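Local atomic coordinates of hypothetical protein PG_1108 (Porphyromonas gingivalis, PDB entry 2H5N), a protein that is of unknown function but has an all-helical TerB-like fold, related by family to tellurite resistance proteins, and binds magnesium. Residues 84-95 and 108-118. Residues are numbered along the deposited sequence; the frame is centred on the assembly and turned at random.
Sequences KKYVASYLGVIM and LWTLISTLCGL
In the helical TerB-like domain, W109 and L118 of segment 108-118 pack on segment 84-95 across a buried antiparallel helix pair; the axes of helices 84-94 and 108-116 approach to 10.0 Å, with 160° between their directions. The W109 indole lies flat against the backbone of the facing helix: G92 CA sits over one face, 3.5 Å from the centroid of the five-membered ring, a CH-pi contact. With its CG anti to the backbone N (chi1 175°), W109 reaches across to this glycine. Its NE1 gives A88 O a weak, bent hydrogen bond of 3.0 Å, while L91 CB rests 4.0 Å from W109 CD1. S113 OG bonds back to W109 O, which also accepts from S113 N on the opposite face of the carbonyl plane.

At the other end, a Schellman motif closes helix 103-116, with G117 at positive phi, and brings L118 against helix 81-94. L118 CB meets A88 CB at 3.7 Å; its branches divide, CD1 touching L91 CD1 and CD2 lying 3.8 Å from K84 CB. The extended K84 chain carries NZ to G117 O (3.1 Å), approaching from above the carbonyl plane, and to A77 O.

M95 CE touches CB of both L108 and W109, and the M95 side chain comes within about 7 Å of the bound magnesium ion. With no side chain at G92, its CA can approach the indole face this closely, while the K84 ammonium bridges two backbone carbonyls beside an otherwise largely apolar interface.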
ATOM      1  N   LYS A  84      26.003  -5.430  -5.474  1.00 21.95           N
ATOM      2  CA  LYS A  84      25.394  -4.901  -4.259  1.00 22.58           C
ATOM      3  C   LYS A  84      25.560  -3.378  -4.103  1.00 22.56           C
ATOM      4  O   LYS A  84      24.623  -2.688  -3.696  1.00 23.63           O
ATOM      5  CB  LYS A  84      25.947  -5.618  -3.007  1.00 21.87           C
ATOM      6  CG  LYS A  84      25.342  -6.959  -2.791  1.00 21.51           C
ATOM      7  CD  LYS A  84      25.864  -7.602  -1.507  1.00 24.22           C
ATOM      8  CE  LYS A  84      25.138  -8.898  -1.254  1.00 24.60           C
ATOM      9  NZ  LYS A  84      25.178  -9.341   0.218  1.00 25.21           N
ATOM     10  N   LYS A  85      26.756  -2.880  -4.395  1.00 22.49           N
ATOM     11  CA  LYS A  85      27.068  -1.460  -4.312  1.00 23.53           C
ATOM     12  C   LYS A  85      26.196  -0.631  -5.266  1.00 23.24           C
ATOM     13  O   LYS A  85      25.693   0.450  -4.927  1.00 23.08           O
ATOM     14  CB  LYS A  85      28.571  -1.243  -4.597  1.00 22.75           C
ATOM     15  CG  LYS A  85      28.971   0.185  -4.876  1.00 24.93           C
ATOM     16  CD  LYS A  85      30.460   0.313  -5.154  1.00 25.12           C
ATOM     17  CE  LYS A  85      30.852   1.764  -5.315  1.00 29.83           C
ATOM     18  NZ  LYS A  85      30.930   2.205  -6.744  1.00 31.67           N
ATOM     19  N   TYR A  86      26.017  -1.163  -6.466  1.00 23.64           N
ATOM     20  CA  TYR A  86      25.202  -0.541  -7.472  1.00 23.62           C
ATOM     21  C   TYR A  86      23.721  -0.561  -7.038  1.00 22.89           C
ATOM     22  O   TYR A  86      23.016   0.458  -7.119  1.00 23.07           O
ATOM     23  CB  TYR A  86      25.375  -1.328  -8.752  1.00 23.71           C
ATOM     24  CG  TYR A  86      25.060  -0.521  -9.966  1.00 26.36           C
ATOM     25  CD1 TYR A  86      23.856  -0.707 -10.650  1.00 26.25           C
ATOM     26  CD2 TYR A  86      25.955   0.454 -10.432  1.00 26.81           C
ATOM     27  CE1 TYR A  86      23.538   0.041 -11.754  1.00 26.42           C
ATOM     28  CE2 TYR A  86      25.641   1.212 -11.568  1.00 27.69           C
ATOM     29  CZ  TYR A  86      24.435   0.987 -12.216  1.00 26.31           C
ATOM     30  OH  TYR A  86      24.108   1.703 -13.344  1.00 29.24           O
ATOM     31  N   VAL A  87      23.251  -1.697  -6.526  1.00 22.05           N
ATOM     32  CA  VAL A  87      21.869  -1.740  -6.005  1.00 20.23           C
ATOM     33  C   VAL A  87      21.664  -0.771  -4.855  1.00 20.12           C
ATOM     34  O   VAL A  87      20.629  -0.078  -4.815  1.00 20.19           O
ATOM     35  CB  VAL A  87      21.405  -3.153  -5.595  1.00 20.64           C
ATOM     36  CG1 VAL A  87      19.957  -3.111  -5.081  1.00 20.57           C
ATOM     37  CG2 VAL A  87      21.488  -4.099  -6.784  1.00 19.51           C
ATOM     38  N   ALA A  88      22.608  -0.729  -3.899  1.00 20.23           N
ATOM     39  CA  ALA A  88      22.526   0.267  -2.805  1.00 20.33           C
ATOM     40  C   ALA A  88      22.535   1.718  -3.321  1.00 20.63           C
ATOM     41  O   ALA A  88      21.860   2.593  -2.769  1.00 20.53           O
ATOM     42  CB  ALA A  88      23.659   0.070  -1.772  1.00 20.08           C
ATOM     43  N   SER A  89      23.311   1.979  -4.369  1.00 21.01           N
ATOM     44  CA  SER A  89      23.433   3.352  -4.878  1.00 21.42           C
ATOM     45  C   SER A  89      22.104   3.763  -5.452  1.00 21.10           C
ATOM     46  O   SER A  89      21.637   4.863  -5.200  1.00 22.31           O
ATOM     47  CB  SER A  89      24.587   3.507  -5.897  1.00 20.94           C
ATOM     48  OG  SER A  89      25.789   3.013  -5.326  1.00 20.58           O
ATOM     49  N   TYR A  90      21.493   2.839  -6.176  1.00 21.31           N
ATOM     50  CA  TYR A  90      20.182   3.000  -6.796  1.00 21.36           C
ATOM     51  C   TYR A  90      19.098   3.293  -5.758  1.00 21.32           C
ATOM     52  O   TYR A  90      18.309   4.224  -5.900  1.00 20.51           O
ATOM     53  CB  TYR A  90      19.837   1.714  -7.566  1.00 21.46           C
ATOM     54  CG  TYR A  90      18.399   1.630  -8.040  1.00 22.16           C
ATOM     55  CD1 TYR A  90      17.899   2.558  -8.958  1.00 19.30           C
ATOM     56  CD2 TYR A  90      17.528   0.618  -7.570  1.00 19.71           C
ATOM     57  CE1 TYR A  90      16.603   2.489  -9.394  1.00 20.33           C
ATOM     58  CE2 TYR A  90      16.212   0.536  -8.031  1.00 19.53           C
ATOM     59  CZ  TYR A  90      15.755   1.477  -8.945  1.00 21.19           C
ATOM     60  OH  TYR A  90      14.452   1.446  -9.429  1.00 22.10           O
ATOM     61  N   LEU A  91      19.092   2.516  -4.676  1.00 21.64           N
ATOM     62  CA  LEU A  91      18.093   2.699  -3.661  1.00 20.71           C
ATOM     63  C   LEU A  91      18.283   4.061  -3.002  1.00 21.97           C
ATOM     64  O   LEU A  91      17.318   4.729  -2.699  1.00 22.36           O
ATOM     65  CB  LEU A  91      18.079   1.538  -2.673  1.00 21.11           C
ATOM     66  CG  LEU A  91      17.541   0.201  -3.229  1.00 19.49           C
ATOM     67  CD1 LEU A  91      17.859  -0.900  -2.258  1.00 19.10           C
ATOM     68  CD2 LEU A  91      16.011   0.237  -3.544  1.00 19.04           C
ATOM     69  N   GLY A  92      19.536   4.495  -2.883  1.00 21.94           N
ATOM     70  CA  GLY A  92      19.876   5.718  -2.237  1.00 21.88           C
ATOM     71  C   GLY A  92      19.514   6.966  -2.997  1.00 23.06           C
ATOM     72  O   GLY A  92      19.187   7.990  -2.375  1.00 23.79           O
ATOM     73  N   VAL A  93      19.568   6.900  -4.324  1.00 21.92           N
ATOM     74  CA  VAL A  93      19.204   8.047  -5.134  1.00 21.95           C
ATOM     75  C   VAL A  93      17.704   8.205  -5.344  1.00 22.55           C
ATOM     76  O   VAL A  93      17.264   9.313  -5.658  1.00 21.37           O
ATOM     77  CB  VAL A  93      19.914   8.071  -6.519  1.00 21.92           C
ATOM     78  CG1 VAL A  93      21.429   7.870  -6.359  1.00 19.80           C
ATOM     79  CG2 VAL A  93      19.308   7.060  -7.442  1.00 21.47           C
ATOM     80  N   ILE A  94      16.922   7.124  -5.184  1.00 22.44           N
ATOM     81  CA  ILE A  94      15.453   7.204  -5.348  1.00 23.80           C
ATOM     82  C   ILE A  94      14.807   8.247  -4.428  1.00 25.51           C
ATOM     83  O   ILE A  94      13.976   9.052  -4.876  1.00 25.28           O
ATOM     84  CB  ILE A  94      14.766   5.830  -5.211  1.00 23.95           C
ATOM     85  CG1 ILE A  94      14.974   5.037  -6.485  1.00 22.57           C
ATOM     86  CG2 ILE A  94      13.242   5.969  -4.876  1.00 22.53           C
ATOM     87  CD1 ILE A  94      14.723   3.529  -6.321  1.00 26.25           C
ATOM     88  N   MET A  95      15.201   8.256  -3.156  1.00 26.76           N
ATOM     89  CA  MET A  95      14.574   9.171  -2.218  1.00 29.10           C
ATOM     90  C   MET A  95      15.327  10.501  -2.061  1.00 30.53           C
ATOM     91  O   MET A  95      14.851  11.396  -1.364  1.00 32.07           O
ATOM     92  CB  MET A  95      14.245   8.474  -0.877  1.00 29.27           C
ATOM     93  CG  MET A  95      13.206   7.309  -0.988  1.00 26.65           C
ATOM     94  SD  MET A  95      12.843   6.653   0.624  1.00 27.91           S
ATOM     95  CE  MET A  95      14.500   6.172   1.055  1.00 26.72           C
ATOM     96  N   LEU A 108      15.343   4.447   6.255  1.00 22.18           N
ATOM     97  CA  LEU A 108      14.692   3.410   5.457  1.00 21.23           C
ATOM     98  C   LEU A 108      15.665   2.742   4.494  1.00 21.18           C
ATOM     99  O   LEU A 108      15.632   1.504   4.298  1.00 20.36           O
ATOM    100  CB  LEU A 108      13.515   3.966   4.674  1.00 20.28           C
ATOM    101  CG  LEU A 108      12.261   4.313   5.473  1.00 21.39           C
ATOM    102  CD1 LEU A 108      11.295   5.129   4.592  1.00 21.91           C
ATOM    103  CD2 LEU A 108      11.618   3.051   5.999  1.00 19.22           C
ATOM    104  N   TRP A 109      16.502   3.575   3.888  1.00 20.39           N
ATOM    105  CA  TRP A 109      17.580   3.136   3.026  1.00 19.35           C
ATOM    106  C   TRP A 109      18.594   2.330   3.853  1.00 19.55           C
ATOM    107  O   TRP A 109      18.996   1.269   3.438  1.00 19.79           O
ATOM    108  CB  TRP A 109      18.181   4.365   2.297  1.00 19.09           C
ATOM    109  CG  TRP A 109      19.380   4.096   1.456  1.00 19.52           C
ATOM    110  CD1 TRP A 109      19.604   2.989   0.682  1.00 19.50           C
ATOM    111  CD2 TRP A 109      20.508   4.974   1.235  1.00 20.19           C
ATOM    112  NE1 TRP A 109      20.807   3.110   0.027  1.00 19.25           N
ATOM    113  CE2 TRP A 109      21.381   4.313   0.349  1.00 17.73           C
ATOM    114  CE3 TRP A 109      20.876   6.240   1.732  1.00 20.72           C
ATOM    115  CZ2 TRP A 109      22.603   4.858  -0.048  1.00 18.04           C
ATOM    116  CZ3 TRP A 109      22.096   6.784   1.336  1.00 19.49           C
ATOM    117  CH2 TRP A 109      22.929   6.109   0.432  1.00 18.99           C
ATOM    118  N   THR A 110      18.905   2.748   5.081  1.00 19.77           N
ATOM    119  CA  THR A 110      19.844   1.975   5.896  1.00 19.86           C
ATOM    120  C   THR A 110      19.244   0.617   6.228  1.00 19.42           C
ATOM    121  O   THR A 110      19.934  -0.430   6.089  1.00 19.78           O
ATOM    122  CB  THR A 110      20.204   2.688   7.195  1.00 19.51           C
ATOM    123  OG1 THR A 110      20.862   3.910   6.902  1.00 21.87           O
ATOM    124  CG2 THR A 110      21.120   1.867   7.982  1.00 21.48           C
ATOM    125  N   LEU A 111      17.967   0.604   6.636  1.00 18.36           N
ATOM    126  CA  LEU A 111      17.349  -0.687   7.023  1.00 18.53           C
ATOM    127  C   LEU A 111      17.319  -1.710   5.889  1.00 18.00           C
ATOM    128  O   LEU A 111      17.716  -2.853   6.101  1.00 18.07           O
ATOM    129  CB  LEU A 111      15.967  -0.500   7.676  1.00 18.37           C
ATOM    130  CG  LEU A 111      15.149  -1.754   8.027  1.00 18.88           C
ATOM    131  CD1 LEU A 111      15.835  -2.628   9.100  1.00 18.56           C
ATOM    132  CD2 LEU A 111      13.719  -1.338   8.478  1.00 18.14           C
ATOM    133  N   ILE A 112      16.874  -1.299   4.688  1.00 18.12           N
ATOM    134  CA  ILE A 112      16.819  -2.215   3.527  1.00 18.72           C
ATOM    135  C   ILE A 112      18.202  -2.694   3.131  1.00 18.71           C
ATOM    136  O   ILE A 112      18.409  -3.868   2.846  1.00 19.98           O
ATOM    137  CB  ILE A 112      16.052  -1.610   2.316  1.00 18.85           C
ATOM    138  CG1 ILE A 112      15.707  -2.676   1.260  1.00 20.30           C
ATOM    139  CG2 ILE A 112      16.847  -0.522   1.671  1.00 19.68           C
ATOM    140  CD1 ILE A 112      14.344  -2.458   0.551  1.00 18.82           C
ATOM    141  N   SER A 113      19.170  -1.781   3.134  1.00 19.98           N
ATOM    142  CA  SER A 113      20.559  -2.147   2.898  1.00 19.20           C
ATOM    143  C   SER A 113      21.048  -3.200   3.897  1.00 18.60           C
ATOM    144  O   SER A 113      21.688  -4.167   3.494  1.00 18.61           O
ATOM    145  CB  SER A 113      21.426  -0.896   2.971  1.00 18.49           C
ATOM    146  OG  SER A 113      21.079  -0.032   1.908  1.00 20.05           O
ATOM    147  N   THR A 114      20.751  -3.005   5.192  1.00 18.57           N
ATOM    148  CA  THR A 114      21.142  -3.978   6.213  1.00 18.17           C
ATOM    149  C   THR A 114      20.561  -5.369   5.865  1.00 18.44           C
ATOM    150  O   THR A 114      21.296  -6.360   5.848  1.00 18.10           O
ATOM    151  CB  THR A 114      20.715  -3.545   7.641  1.00 18.98           C
ATOM    152  OG1 THR A 114      21.326  -2.284   7.951  1.00 20.02           O
ATOM    153  CG2 THR A 114      21.138  -4.608   8.723  1.00 16.35           C
ATOM    154  N   LEU A 115      19.267  -5.423   5.543  1.00 18.14           N
ATOM    155  CA  LEU A 115      18.575  -6.682   5.336  1.00 18.71           C
ATOM    156  C   LEU A 115      19.079  -7.421   4.096  1.00 19.57           C
ATOM    157  O   LEU A 115      19.154  -8.650   4.100  1.00 18.51           O
ATOM    158  CB  LEU A 115      17.039  -6.533   5.318  1.00 18.27           C
ATOM    159  CG  LEU A 115      16.229  -6.158   6.577  1.00 20.02           C
ATOM    160  CD1 LEU A 115      14.880  -6.875   6.605  1.00 21.53           C
ATOM    161  CD2 LEU A 115      16.938  -6.385   7.906  1.00 17.31           C
ATOM    162  N   CYS A 116      19.465  -6.661   3.069  1.00 19.18           N
ATOM    163  CA  CYS A 116      19.899  -7.228   1.793  1.00 20.24           C
ATOM    164  C   CYS A 116      21.428  -7.414   1.756  1.00 20.64           C
ATOM    165  O   CYS A 116      21.949  -7.887   0.766  1.00 20.89           O
ATOM    166  CB  CYS A 116      19.460  -6.317   0.637  1.00 18.96           C
ATOM    167  SG  CYS A 116      17.692  -6.346   0.277  1.00 21.70           S
ATOM    168  N   GLY A 117      22.129  -7.011   2.819  1.00 20.44           N
ATOM    169  CA  GLY A 117      23.593  -7.069   2.860  1.00 22.01           C
ATOM    170  C   GLY A 117      24.365  -6.134   1.920  1.00 23.32           C
ATOM    171  O   GLY A 117      25.454  -6.509   1.416  1.00 22.36           O
ATOM    172  N   LEU A 118      23.797  -4.932   1.684  1.00 23.10           N
ATOM    173  CA  LEU A 118      24.400  -3.910   0.825  1.00 24.44           C
ATOM    174  C   LEU A 118      25.375  -3.073   1.663  1.00 24.77           C
ATOM    175  O   LEU A 118      25.189  -2.963   2.890  1.00 25.03           O
ATOM    176  CB  LEU A 118      23.317  -3.001   0.210  1.00 23.09           C
ATOM    177  CG  LEU A 118      22.117  -3.722  -0.435  1.00 22.88           C
ATOM    178  CD1 LEU A 118      21.007  -2.765  -0.854  1.00 19.96           C
ATOM    179  CD2 LEU A 118      22.535  -4.646  -1.612  1.00 21.11           C
TER